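Local coordinates for protein ferredoxin-NADP reductase (Neisseria gonorrhoeae MIA_2011_03-10, PDB 5TR9) that probably shuttles electrons between NADP(H) and ferredoxin through a bound flavin-adenine dinucleotide, as ferredoxin-NADP reductases do, at residues 229-235 with 261-267; 49-53 with 64-68. One frame throughout, in Å; residues are numbered along the deposited sequence. Where two conformers were deposited one is given.

Contact 1 of 2, residues 229-235 with 261-267. With FAD (flavin-adenine dinucleotide), chain C.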
loop_
_atom_site.group_PDB
_atom_site.type_symbol
_atom_site.label_atom_id
_atom_site.label_comp_id
_atom_site.label_asym_id
_atom_site.label_seq_id
_atom_site.Cartn_x
_atom_site.Cartn_y
_atom_site.Cartn_z
ATOM N N PHE A 229 0.785 14.094 -1.504
ATOM C CA PHE A 229 0.972 12.986 -0.570
ATOM C C PHE A 229 -0.153 11.965 -0.675
ATOM O O PHE A 229 -1.326 12.325 -0.806
ATOM C CB PHE A 229 1.002 13.478 0.886
ATOM C CG PHE A 229 2.237 14.247 1.261
ATOM C CD1 PHE A 229 3.389 13.581 1.650
ATOM C CD2 PHE A 229 2.231 15.641 1.263
ATOM C CE1 PHE A 229 4.537 14.287 2.028
ATOM C CE2 PHE A 229 3.379 16.355 1.630
ATOM C CZ PHE A 229 4.529 15.675 2.018
ATOM N N MET A 230 0.203 10.687 -0.534
ATOM C CA MET A 230 -0.771 9.627 -0.313
ATOM C C MET A 230 -0.351 8.876 0.940
ATOM O O MET A 230 0.841 8.647 1.154
ATOM C CB MET A 230 -0.844 8.680 -1.511
ATOM C CG MET A 230 -1.045 9.411 -2.840
ATOM S SD MET A 230 -1.115 8.280 -4.230
ATOM C CE MET A 230 -2.745 7.555 -3.982
ATOM N N ILE A 231 -1.318 8.526 1.782
ATOM C CA ILE A 231 -1.034 7.935 3.087
ATOM C C ILE A 231 -1.848 6.662 3.230
ATOM O O ILE A 231 -3.073 6.693 3.087
ATOM C CB ILE A 231 -1.391 8.881 4.244
ATOM C CG1 ILE A 231 -0.931 10.313 3.969
ATOM C CG2 ILE A 231 -0.798 8.339 5.560
ATOM C CD1 ILE A 231 -1.472 11.312 5.012
ATOM N N CYS A 232 -1.187 5.563 3.595
ATOM C CA CYS A 232 -1.911 4.321 3.862
ATOM C C CYS A 232 -1.174 3.559 4.954
ATOM O O CYS A 232 -0.021 3.175 4.768
ATOM C CB CYS A 232 -2.048 3.459 2.595
ATOM S SG CYS A 232 -3.066 1.964 2.861
ATOM N N GLY A 233 -1.827 3.336 6.087
ATOM C CA GLY A 233 -1.125 2.720 7.201
ATOM C C GLY A 233 -2.066 2.493 8.360
ATOM O O GLY A 233 -3.289 2.562 8.213
ATOM N N ASN A 234 -1.489 2.204 9.532
ATOM C CA ASN A 234 -2.351 1.968 10.679
ATOM C C ASN A 234 -3.111 3.257 11.010
ATOM O O ASN A 234 -2.636 4.366 10.723
ATOM C CB ASN A 234 -1.559 1.434 11.886
ATOM C CG ASN A 234 -0.475 2.379 12.375
ATOM O OD1 ASN A 234 -0.756 3.357 13.071
ATOM N ND2 ASN A 234 0.788 2.044 12.082
ATOM N N PRO A 235 -4.336 3.132 11.525
ATOM C CA PRO A 235 -5.177 4.323 11.741
ATOM C C PRO A 235 -4.490 5.421 12.528
ATOM O O PRO A 235 -4.635 6.595 12.171
ATOM C CB PRO A 235 -6.381 3.745 12.488
ATOM C CG PRO A 235 -6.512 2.360 11.928
ATOM C CD PRO A 235 -5.088 1.881 11.734
ATOM N N ILE A 261 -3.380 15.910 -0.229
ATOM C CA ILE A 261 -3.352 14.691 0.577
ATOM C C ILE A 261 -4.496 13.763 0.186
ATOM O O ILE A 261 -5.659 14.181 0.151
ATOM C CB ILE A 261 -3.452 15.007 2.081
ATOM C CG1 ILE A 261 -2.393 16.019 2.518
ATOM C CG2 ILE A 261 -3.330 13.733 2.896
ATOM C CD1 ILE A 261 -2.649 16.539 3.924
ATOM N N MET A 262 -4.168 12.494 -0.060
ATOM C CA MET A 262 -5.134 11.401 -0.101
ATOM C C MET A 262 -4.747 10.394 0.970
ATOM O O MET A 262 -3.559 10.142 1.180
ATOM C CB MET A 262 -5.146 10.691 -1.452
ATOM C CG MET A 262 -5.541 11.563 -2.607
ATOM S SD MET A 262 -5.278 10.677 -4.151
ATOM C CE MET A 262 -5.677 11.989 -5.302
ATOM N N MET A 263 -5.741 9.797 1.628
ATOM C CA MET A 263 -5.419 8.875 2.712
ATOM C C MET A 263 -6.462 7.766 2.812
ATOM O O MET A 263 -7.630 7.942 2.446
ATOM C CB MET A 263 -5.306 9.624 4.040
ATOM C CG MET A 263 -6.554 10.328 4.457
ATOM S SD MET A 263 -6.191 11.378 5.885
ATOM C CE MET A 263 -7.812 12.038 6.234
ATOM N N GLU A 264 -6.011 6.613 3.307
ATOM C CA GLU A 264 -6.871 5.460 3.526
ATOM C C GLU A 264 -6.293 4.642 4.670
ATOM O O GLU A 264 -5.099 4.334 4.652
ATOM C CB GLU A 264 -6.951 4.623 2.243
ATOM C CG GLU A 264 -7.804 3.368 2.323
ATOM C CD GLU A 264 -7.719 2.586 1.014
ATOM O OE1 GLU A 264 -6.922 1.623 0.952
ATOM O OE2 GLU A 264 -8.420 2.954 0.045
ATOM N N ASN A 265 -7.118 4.302 5.667
ATOM C CA ASN A 265 -6.635 3.434 6.736
ATOM C C ASN A 265 -6.315 2.061 6.159
ATOM O O ASN A 265 -7.092 1.511 5.372
ATOM C CB ASN A 265 -7.679 3.286 7.848
ATOM C CG ASN A 265 -7.795 4.527 8.730
ATOM O OD1 ASN A 265 -7.004 5.461 8.640
ATOM N ND2 ASN A 265 -8.793 4.519 9.607
ATOM N N GLY A 266 -5.166 1.505 6.555
ATOM C CA GLY A 266 -4.744 0.198 6.058
ATOM C C GLY A 266 -5.433 -0.984 6.697
ATOM O O GLY A 266 -5.265 -2.122 6.239
ATOM N N PHE A 267 -6.195 -0.739 7.755
ATOM C CA PHE A 267 -7.035 -1.748 8.369
ATOM C C PHE A 267 -7.966 -1.054 9.357
ATOM O O PHE A 267 -7.892 0.173 9.512
ATOM C CB PHE A 267 -6.196 -2.840 9.065
ATOM C CG PHE A 267 -5.247 -2.326 10.127
ATOM C CD1 PHE A 267 -5.673 -2.147 11.434
ATOM C CD2 PHE A 267 -3.923 -2.062 9.821
ATOM C CE1 PHE A 267 -4.805 -1.699 12.416
ATOM C CE2 PHE A 267 -3.047 -1.619 10.801
ATOM C CZ PHE A 267 -3.488 -1.437 12.094
ATOM O OXT PHE A 267 -8.797 -1.702 10.004
HETATM P PA FAD C . -9.390 -8.968 12.138
HETATM O O1A FAD C . -10.501 -9.492 12.987
HETATM O O2A FAD C . -9.800 -8.321 10.820
HETATM O O5B FAD C . -8.535 -7.899 12.889
HETATM C C5B FAD C . -8.062 -8.123 14.232
HETATM C C4B FAD C . -7.164 -6.963 14.584
HETATM O O4B FAD C . -5.921 -7.103 13.866
HETATM C C3B FAD C . -7.685 -5.594 14.169
HETATM O O3B FAD C . -8.564 -5.042 15.142
HETATM C C2B FAD C . -6.399 -4.773 14.060
HETATM O O2B FAD C . -5.967 -4.308 15.336
HETATM C C1B FAD C . -5.393 -5.818 13.575
HETATM N N9A FAD C . -5.095 -5.776 12.151
HETATM C C8A FAD C . -5.901 -6.167 11.116
HETATM N N7A FAD C . -5.336 -6.064 9.934
HETATM C C5A FAD C . -4.064 -5.590 10.221
HETATM C C6A FAD C . -2.969 -5.269 9.399
HETATM N N6A FAD C . -2.991 -5.377 8.066
HETATM N N1A FAD C . -1.848 -4.807 9.999
HETATM C C2A FAD C . -1.829 -4.700 11.333
HETATM N N3A FAD C . -2.801 -4.970 12.209
HETATM C C4A FAD C . -3.897 -5.423 11.584
HETATM N N1 FAD C . -4.733 -6.381 5.677
HETATM C C2 FAD C . -3.610 -6.857 5.069
HETATM O O2 FAD C . -2.892 -7.706 5.620
HETATM N N3 FAD C . -3.253 -6.359 3.820
HETATM C C4 FAD C . -3.946 -5.395 3.105
HETATM O O4 FAD C . -3.551 -5.035 1.996
HETATM C C4X FAD C . -5.138 -4.913 3.759
HETATM N N5 FAD C . -5.847 -3.977 3.156
HETATM C C5X FAD C . -6.988 -3.522 3.791
HETATM C C6 FAD C . -7.754 -2.536 3.164
HETATM C C7 FAD C . -8.909 -2.042 3.759
HETATM C C7M FAD C . -9.722 -0.991 3.050
HETATM C C8 FAD C . -9.320 -2.549 5.002
HETATM C C8M FAD C . -10.574 -2.033 5.664
HETATM C C9 FAD C . -8.553 -3.527 5.634
HETATM C C9A FAD C . -7.398 -4.021 5.038
HETATM N N10 FAD C . -6.574 -4.985 5.668
HETATM C C10 FAD C . -5.459 -5.472 5.042
HETATM C "C1'" FAD C . -7.002 -5.656 6.897
HETATM C "C2'" FAD C . -7.703 -6.980 6.539
HETATM O "O2'" FAD C . -8.977 -6.754 5.932
HETATM C "C3'" FAD C . -7.878 -7.876 7.767
HETATM O "O3'" FAD C . -8.438 -7.119 8.833
HETATM C "C4'" FAD C . -6.611 -8.638 8.163
HETATM O "O4'" FAD C . -6.299 -9.578 7.132
HETATM C "C5'" FAD C . -6.748 -9.375 9.478
HETATM O "O5'" FAD C . -7.918 -10.215 9.425
HETATM P P FAD C . -8.295 -11.153 10.647
HETATM O O1P FAD C . -7.176 -12.157 10.893
HETATM O O2P FAD C . -9.668 -11.674 10.401
HETATM O O3P FAD C . -8.323 -10.109 11.867
HETATM O O HOH W 1 -6.916 7.327 10.683
#
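Gly233 O takes a short, nearly straight bond from Gly266 N, 2.7 Å long with 166° at the hydrogen, and this closes the C-terminal end of a parallel strand pair. Strands 229-233 and 261-265 form the two ends of a beta-alpha-beta unit in the nucleotide-binding domain; helix 235-247 makes the crossover, and 261-265 is an edge strand of the parallel sheet. Further back, Met262 bonds to both Phe229 O and Ile231 N, and Glu264 N bonds to Ile231 O. Met230 CA and Cys232 CA add CA-H...O contacts to Met262 O and Glu264 O.

On the face under the crossover helix, Ile231 CD1 reaches Ile261 CG2 at 3.7 Å, while the two CB atoms of Ile231 and Met263 stand 4.0 Å apart. The other face pairs Met230 and Met262, which run side by side; a bend at chi3 (73°) in Met230 sets its CE 4.0 Å from Met262 SD.

Beyond the strands, Asn234 is the N-cap of helix 235-247, its OD1 accepting from Met237 N. Pro235 begins that helix, and its CD lies over one face of the terminal Phe267 ring in a CH-pi contact, 3.9 Å from the centroid and 22° off the normal. The adenine of FAD covers the opposite face, with C4A 3.6 Å above the plane over the ring centre, so the aromatic side chain is sandwiched between proline and cofactor. One water donates to both Pro235 O and Asn265 OD1, each at 2.8 Å. Next to the flavin, Gly266 O comes within 3.1 Å of FAD C9A.

Contact 2 of 2, residues 49-53 with 64-68. With FAD (flavin-adenine dinucleotide), chain C.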
loop_
_atom_site.group_PDB
_atom_site.type_symbol
_atom_site.label_atom_id
_atom_site.label_comp_id
_atom_site.label_asym_id
_atom_site.label_seq_id
_atom_site.Cartn_x
_atom_site.Cartn_y
_atom_site.Cartn_z
ATOM N N GLN A 49 -6.591 0.525 -5.565
ATOM C CA GLN A 49 -7.857 0.073 -5.006
ATOM C C GLN A 49 -7.714 -1.276 -4.301
ATOM O O GLN A 49 -6.684 -1.957 -4.386
ATOM C CB GLN A 49 -8.910 -0.003 -6.111
ATOM C CG GLN A 49 -9.316 1.383 -6.598
ATOM C CD GLN A 49 -10.527 1.336 -7.492
ATOM O OE1 GLN A 49 -10.621 0.511 -8.409
ATOM N NE2 GLN A 49 -11.484 2.222 -7.227
ATOM N N PHE A 50 -8.766 -1.645 -3.565
ATOM C CA PHE A 50 -8.772 -2.896 -2.821
ATOM C C PHE A 50 -9.922 -3.811 -3.234
ATOM O O PHE A 50 -10.980 -3.368 -3.703
ATOM C CB PHE A 50 -8.791 -2.642 -1.293
ATOM C CG PHE A 50 -9.987 -1.870 -0.782
ATOM C CD1 PHE A 50 -11.143 -2.535 -0.361
ATOM C CD2 PHE A 50 -9.932 -0.486 -0.648
ATOM C CE1 PHE A 50 -12.238 -1.820 0.150
ATOM C CE2 PHE A 50 -11.024 0.235 -0.141
ATOM C CZ PHE A 50 -12.170 -0.434 0.258
ATOM N N SER A 51 -9.668 -5.113 -3.079
ATOM C CA SER A 51 -10.631 -6.181 -3.282
ATOM C C SER A 51 -11.259 -6.560 -1.951
ATOM O O SER A 51 -10.741 -6.239 -0.882
ATOM C CB SER A 51 -9.953 -7.424 -3.858
ATOM O OG SER A 51 -9.208 -7.138 -5.029
ATOM N N ARG A 52 -12.381 -7.258 -2.029
ATOM C CA ARG A 52 -12.939 -7.958 -0.879
ATOM C C ARG A 52 -12.839 -9.449 -1.165
ATOM O O ARG A 52 -13.355 -9.922 -2.183
ATOM C CB ARG A 52 -14.383 -7.538 -0.604
ATOM C CG ARG A 52 -14.497 -6.370 0.359
ATOM C CD ARG A 52 -15.939 -5.903 0.534
ATOM N NE ARG A 52 -16.905 -6.998 0.628
ATOM C CZ ARG A 52 -17.459 -7.428 1.761
ATOM N NH1 ARG A 52 -17.141 -6.864 2.919
ATOM N NH2 ARG A 52 -18.338 -8.422 1.733
ATOM N N LEU A 53 -12.147 -10.169 -0.289
ATOM C CA LEU A 53 -11.915 -11.598 -0.426
ATOM C C LEU A 53 -12.664 -12.319 0.677
ATOM O O LEU A 53 -12.833 -11.785 1.777
ATOM C CB LEU A 53 -10.428 -11.941 -0.321
ATOM C CG LEU A 53 -9.487 -11.226 -1.291
ATOM C CD1 LEU A 53 -8.028 -11.654 -1.042
ATOM C CD2 LEU A 53 -9.905 -11.511 -2.731
ATOM N N ARG A 64 -13.001 -10.044 4.094
ATOM C CA ARG A 64 -12.048 -9.004 4.489
ATOM C C ARG A 64 -11.519 -8.278 3.255
ATOM O O ARG A 64 -11.450 -8.847 2.160
ATOM C CB ARG A 64 -10.855 -9.577 5.279
ATOM C CG ARG A 64 -11.195 -10.147 6.664
ATOM C CD ARG A 64 -11.618 -9.051 7.631
ATOM N NE ARG A 64 -11.693 -9.516 9.020
ATOM C CZ ARG A 64 -12.753 -10.120 9.558
ATOM N NH1 ARG A 64 -13.836 -10.375 8.821
ATOM N NH2 ARG A 64 -12.732 -10.481 10.843
ATOM N N ALA A 65 -11.094 -7.026 3.451
ATOM C CA ALA A 65 -10.551 -6.214 2.362
ATOM C C ALA A 65 -9.027 -6.322 2.279
ATOM O O ALA A 65 -8.335 -6.383 3.305
ATOM C CB ALA A 65 -10.946 -4.746 2.547
ATOM N N TYR A 66 -8.502 -6.322 1.044
ATOM C CA TYR A 66 -7.059 -6.369 0.783
ATOM C C TYR A 66 -6.737 -5.507 -0.423
ATOM O O TYR A 66 -7.393 -5.634 -1.457
ATOM C CB TYR A 66 -6.566 -7.810 0.531
ATOM C CG TYR A 66 -6.839 -8.640 1.750
ATOM C CD1 TYR A 66 -5.945 -8.653 2.816
ATOM C CD2 TYR A 66 -8.023 -9.353 1.860
ATOM C CE1 TYR A 66 -6.231 -9.357 3.969
ATOM C CE2 TYR A 66 -8.319 -10.051 2.999
ATOM C CZ TYR A 66 -7.419 -10.061 4.039
ATOM O OH TYR A 66 -7.741 -10.750 5.177
ATOM N N SER A 67 -5.721 -4.656 -0.307
ATOM C CA SER A 67 -5.296 -3.881 -1.476
ATOM C C SER A 67 -4.627 -4.774 -2.509
ATOM O O SER A 67 -3.788 -5.613 -2.175
ATOM C CB SER A 67 -4.311 -2.788 -1.069
ATOM O OG SER A 67 -4.869 -1.941 -0.078
ATOM N N VAL A 68 -4.965 -4.575 -3.787
ATOM C CA VAL A 68 -4.295 -5.356 -4.825
ATOM C C VAL A 68 -2.843 -4.911 -4.929
ATOM O O VAL A 68 -2.559 -3.718 -5.092
ATOM C CB VAL A 68 -5.011 -5.213 -6.175
ATOM C CG1 VAL A 68 -4.340 -6.132 -7.200
ATOM C CG2 VAL A 68 -6.483 -5.566 -6.035
HETATM P PA FAD C . -9.390 -8.968 12.138
HETATM O O1A FAD C . -10.501 -9.492 12.987
HETATM O O2A FAD C . -9.800 -8.321 10.820
HETATM O O5B FAD C . -8.535 -7.899 12.889
HETATM C C5B FAD C . -8.062 -8.123 14.232
HETATM C C4B FAD C . -7.164 -6.963 14.584
HETATM O O4B FAD C . -5.921 -7.103 13.866
HETATM C C3B FAD C . -7.685 -5.594 14.169
HETATM O O3B FAD C . -8.564 -5.042 15.142
HETATM C C2B FAD C . -6.399 -4.773 14.060
HETATM O O2B FAD C . -5.967 -4.308 15.336
HETATM C C1B FAD C . -5.393 -5.818 13.575
HETATM N N9A FAD C . -5.095 -5.776 12.151
HETATM C C8A FAD C . -5.901 -6.167 11.116
HETATM N N7A FAD C . -5.336 -6.064 9.934
HETATM C C5A FAD C . -4.064 -5.590 10.221
HETATM C C6A FAD C . -2.969 -5.269 9.399
HETATM N N6A FAD C . -2.991 -5.377 8.066
HETATM N N1A FAD C . -1.848 -4.807 9.999
HETATM C C2A FAD C . -1.829 -4.700 11.333
HETATM N N3A FAD C . -2.801 -4.970 12.209
HETATM C C4A FAD C . -3.897 -5.423 11.584
HETATM N N1 FAD C . -4.733 -6.381 5.677
HETATM C C2 FAD C . -3.610 -6.857 5.069
HETATM O O2 FAD C . -2.892 -7.706 5.620
HETATM N N3 FAD C . -3.253 -6.359 3.820
HETATM C C4 FAD C . -3.946 -5.395 3.105
HETATM O O4 FAD C . -3.551 -5.035 1.996
HETATM C C4X FAD C . -5.138 -4.913 3.759
HETATM N N5 FAD C . -5.847 -3.977 3.156
HETATM C C5X FAD C . -6.988 -3.522 3.791
HETATM C C6 FAD C . -7.754 -2.536 3.164
HETATM C C7 FAD C . -8.909 -2.042 3.759
HETATM C C7M FAD C . -9.722 -0.991 3.050
HETATM C C8 FAD C . -9.320 -2.549 5.002
HETATM C C8M FAD C . -10.574 -2.033 5.664
HETATM C C9 FAD C . -8.553 -3.527 5.634
HETATM C C9A FAD C . -7.398 -4.021 5.038
HETATM N N10 FAD C . -6.574 -4.985 5.668
HETATM C C10 FAD C . -5.459 -5.472 5.042
HETATM C "C1'" FAD C . -7.002 -5.656 6.897
HETATM C "C2'" FAD C . -7.703 -6.980 6.539
HETATM O "O2'" FAD C . -8.977 -6.754 5.932
HETATM C "C3'" FAD C . -7.878 -7.876 7.767
HETATM O "O3'" FAD C . -8.438 -7.119 8.833
HETATM C "C4'" FAD C . -6.611 -8.638 8.163
HETATM O "O4'" FAD C . -6.299 -9.578 7.132
HETATM C "C5'" FAD C . -6.748 -9.375 9.478
HETATM O "O5'" FAD C . -7.918 -10.215 9.425
HETATM P P FAD C . -8.295 -11.153 10.647
HETATM O O1P FAD C . -7.176 -12.157 10.893
HETATM O O2P FAD C . -9.668 -11.674 10.401
HETATM O O3P FAD C . -8.323 -10.109 11.867
HETATM O O HOH W 2 -4.172 -1.500 -5.530
#
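Backbone bonds zip Gln49-Leu53 to Arg64-Val68 as part of a beta hairpin in the antiparallel barrel of the FAD-binding domain, where strand 60-67 lies against the flavin. Ser51 with Tyr66 and Leu53 with Arg64 are hydrogen-bonded pairs, each joined in both directions; Ser51 N to Tyr66 O, at 2.8 Å, is the shortest of these bonds. At the other end of the ladder, beyond the non-hydrogen-bonded pair Phe50 and Ser67, Val68 N donates to Gln49 O at 3.2 Å, and a water donates to that same oxygen and to Val68 O.

Apolar contacts lie on both faces of the pair. Ala65 CB sits 3.7 Å from Phe50 CD1 and also meets C7 of the flavin. With chi1 at 60°, Phe50 has its ring between its own backbone N and carbonyl carbon, and the flavin methyl C7M lies over the centre of one face, 3.5 Å above the plane. On the face shared by Ser51, Leu53 and Tyr66, Leu53 CD1 packs on Tyr66 CD2, the two side chains crossing at about a right angle.

Among the polar side chains, Ser51 OG, beside Val68 CG2, is held by hydrogen bonds with the hydroxyls of Tyr43 and Tyr79. Polar bonds to FAD come from four successive residues. Ser67 N donates to the flavin O4, and Ala65 O accepts from the ribityl hydroxyl O2'. Tyr66 OH shares a 2.7 Å hydrogen bond with O4', while O2' lies over one face of its ring, offset toward the rim. The Arg64 chain, bent at chi2 (-68°), presents the edge of its guanidinium to the phosphate at PA: NE donates to O2A at 2.9 Å and NH2 donates to O1A at 3.2 Å.

How the contacts relate
Contact 1 belongs to the nucleotide-binding domain and contact 2 to the FAD-binding domain; their centres are 14 Å apart and the cofactor bridges them. The C-terminal Gly266-Phe267 of contact 1 reaches the flavin and adenine, whereas contact 2 lines the flavin from its O4 to its methyl end and binds the ribityl chain and a phosphate. The two also touch directly: Glu264 OE2 packs 3.8 Å from Phe50 CE2, and Glu264 OE1 lies 4.2 Å from Ser67 OG. That seam runs beside the flavin, and Pro134 of helix 133-139 touches both Cys232 and Ser67.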